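PDB 4YXT: polyketide biosynthesis 3-hydroxy-3-methylglutaryl-ACP synthase PksG from Bacillus subtilis, which catalyses the aldol condensation of an acetyl group on the carrier protein AcpK with a beta-ketothioester polyketide intermediate during biosynthesis of the antibiotic bacillaene. Local coordinates for residues A[16-21]-A[40-45]. The protein carries 1 engineered substitution. Residues are numbered along the deposited sequence; the frame is centred on the assembly and turned at random.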
loop_
_atom_site.group_PDB
_atom_site.type_symbol
_atom_site.label_atom_id
_atom_site.label_comp_id
_atom_site.label_asym_id
_atom_site.label_seq_id
_atom_site.Cartn_x
_atom_site.Cartn_y
_atom_site.Cartn_z
ATOM N N ALA A 16 -25.392 -5.938 9.550
ATOM C CA ALA A 16 -26.706 -5.765 8.936
ATOM C C ALA A 16 -26.638 -6.212 7.504
ATOM O O ALA A 16 -25.608 -6.028 6.848
ATOM C CB ALA A 16 -27.160 -4.320 9.017
ATOM N N TYR A 17 -27.716 -6.805 7.004
ATOM C CA TYR A 17 -27.768 -7.163 5.584
ATOM C C TYR A 17 -29.053 -6.744 4.953
ATOM O O TYR A 17 -29.955 -6.254 5.650
ATOM C CB TYR A 17 -27.532 -8.635 5.357
ATOM C CG TYR A 17 -28.657 -9.539 5.754
ATOM C CD1 TYR A 17 -29.464 -10.112 4.782
ATOM C CD2 TYR A 17 -28.915 -9.829 7.106
ATOM C CE1 TYR A 17 -30.504 -10.960 5.120
ATOM C CE2 TYR A 17 -29.963 -10.673 7.465
ATOM C CZ TYR A 17 -30.758 -11.231 6.450
ATOM O OH TYR A 17 -31.791 -12.057 6.742
ATOM N N LEU A 18 -29.093 -6.860 3.619
ATOM C CA LEU A 18 -30.316 -6.646 2.840
ATOM C C LEU A 18 -30.625 -7.873 2.026
ATOM O O LEU A 18 -29.732 -8.521 1.478
ATOM C CB LEU A 18 -30.197 -5.433 1.925
ATOM C CG LEU A 18 -31.517 -5.000 1.284
ATOM C CD1 LEU A 18 -32.356 -4.191 2.276
ATOM C CD2 LEU A 18 -31.252 -4.234 0.000
ATOM N N ASP A 19 -31.895 -8.235 1.952
ATOM C CA ASP A 19 -32.270 -9.291 1.030
ATOM C C ASP A 19 -32.348 -8.689 -0.368
ATOM O O ASP A 19 -33.123 -7.799 -0.647
ATOM C CB ASP A 19 -33.576 -9.965 1.418
ATOM C CG ASP A 19 -33.904 -11.143 0.513
ATOM O OD1 ASP A 19 -32.997 -11.924 0.132
ATOM O OD2 ASP A 19 -35.083 -11.303 0.200
ATOM N N VAL A 20 -31.504 -9.185 -1.242
ATOM C CA VAL A 20 -31.298 -8.577 -2.538
ATOM C C VAL A 20 -32.337 -9.033 -3.579
ATOM O O VAL A 20 -32.497 -8.380 -4.607
ATOM C CB VAL A 20 -29.810 -8.786 -2.938
ATOM C CG1 VAL A 20 -29.599 -9.000 -4.397
ATOM C CG2 VAL A 20 -29.023 -7.582 -2.454
ATOM N N MET A 21 -33.057 -10.117 -3.300
ATOM C CA MET A 21 -34.229 -10.492 -4.114
ATOM C C MET A 21 -35.394 -9.533 -3.854
ATOM O O MET A 21 -35.992 -9.030 -4.799
ATOM C CB MET A 21 -34.642 -11.941 -3.883
ATOM C CG MET A 21 -33.578 -12.966 -4.289
ATOM S SD MET A 21 -32.672 -13.752 -2.921
ATOM C CE MET A 21 -31.843 -15.067 -3.807
ATOM N N LYS A 40 -27.767 -13.156 -3.229
ATOM C CA LYS A 40 -28.944 -13.280 -2.340
ATOM C C LYS A 40 -28.960 -12.250 -1.268
ATOM O O LYS A 40 -30.004 -11.756 -0.938
ATOM C CB LYS A 40 -29.039 -14.669 -1.680
ATOM C CG LYS A 40 -28.763 -15.848 -2.605
ATOM C CD LYS A 40 -28.342 -17.076 -1.829
ATOM C CE LYS A 40 -29.544 -17.821 -1.250
ATOM N NZ LYS A 40 -29.115 -19.139 -0.651
ATOM N N GLU A 41 -27.813 -11.940 -0.684
ATOM C CA GLU A 41 -27.779 -10.943 0.332
ATOM C C GLU A 41 -26.570 -10.081 0.094
ATOM O O GLU A 41 -25.615 -10.496 -0.505
ATOM C CB GLU A 41 -27.697 -11.593 1.724
ATOM C CG GLU A 41 -28.788 -12.623 2.017
ATOM C CD GLU A 41 -28.431 -13.568 3.157
ATOM O OE1 GLU A 41 -27.253 -13.974 3.277
ATOM O OE2 GLU A 41 -29.330 -13.932 3.939
ATOM N N LYS A 42 -26.653 -8.843 0.529
ATOM C CA LYS A 42 -25.467 -8.005 0.630
ATOM C C LYS A 42 -25.408 -7.466 2.051
ATOM O O LYS A 42 -26.450 -7.072 2.598
ATOM C CB LYS A 42 -25.500 -6.887 -0.397
ATOM C CG LYS A 42 -26.665 -5.893 -0.286
ATOM C CD LYS A 42 -26.479 -4.848 -1.377
ATOM C CE LYS A 42 -27.254 -3.572 -1.089
ATOM N NZ LYS A 42 -26.721 -2.473 -1.950
ATOM N N ALA A 43 -24.219 -7.485 2.652
ATOM C CA ALA A 43 -23.967 -6.723 3.859
ATOM C C ALA A 43 -24.112 -5.246 3.584
ATOM O O ALA A 43 -23.789 -4.785 2.498
ATOM C CB ALA A 43 -22.560 -7.004 4.351
ATOM N N VAL A 44 -24.586 -4.480 4.566
ATOM C CA VAL A 44 -24.697 -3.016 4.442
ATOM C C VAL A 44 -24.033 -2.355 5.674
ATOM O O VAL A 44 -24.476 -2.533 6.825
ATOM C CB VAL A 44 -26.160 -2.553 4.273
ATOM C CG1 VAL A 44 -26.242 -1.042 3.997
ATOM C CG2 VAL A 44 -26.869 -3.334 3.169
ATOM N N ALA A 45 -22.918 -1.655 5.438
ATOM C CA ALA A 45 -22.241 -0.916 6.493
ATOM C C ALA A 45 -23.153 0.209 7.030
ATOM O O ALA A 45 -23.738 0.980 6.262
ATOM C CB ALA A 45 -20.937 -0.312 5.982
#
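Lys42 lies alongside Leu18 and across Val20, and its long side chain shows how a lysine can serve as an apolar stem with a polar end. CB lies near Val20 CG2, and CG packs closest, with Lys42 CG 3.6 Å from Val20 CG2 while also brushing Leu18 CB. CG is held between the backbone N and the carbonyl carbon (chi1 61°), from where the extended chain runs beside Leu18 and crosses Val20 at about a right angle. CD still touches Val20 CG2, CE comes up to Leu18 CD2, and NZ finds its partners outside the two segments, hydrogen-bonding Glu165 O and the hydroxyl of Tyr367. Beneath these side chains, strands 16-19 and 41-43 pair antiparallel in a small three-stranded sheet separate from the large sheet of this thiolase-like fold, with 41-43 outermost and 16-19 in the middle, flanked on its other side by 360-361. Leu18 and Lys42 form the hydrogen-bonded pair, with Leu18 N to Lys42 O at 2.8 Å and the return bond from Lys42 N to Leu18 O longer, at 3.2 Å. The ladder continues at both ends: Val44 N reaches Ala16 O at 2.9 Å, and Val20 N, just past the N-cap residue Asp19, donates to Lys40 O at 3.0 Å. Apart from the Leu18-Lys42 side of the pair, the Tyr17 ring meets Glu41 obliquely; Glu41 CB and CG touch CD1, and Glu41 OE2 lies 3.4 Å from Tyr17 CE1. The ring and carboxylate planes are 59° apart, while Glu41 OE1 is engaged in salt bridges with Arg293 and Arg359. Beyond the helix start, Met21 runs beside Lys40, its methyl pressed tightly on the aliphatic stem, with Met21 CE 3.4 Å from Lys40 CG.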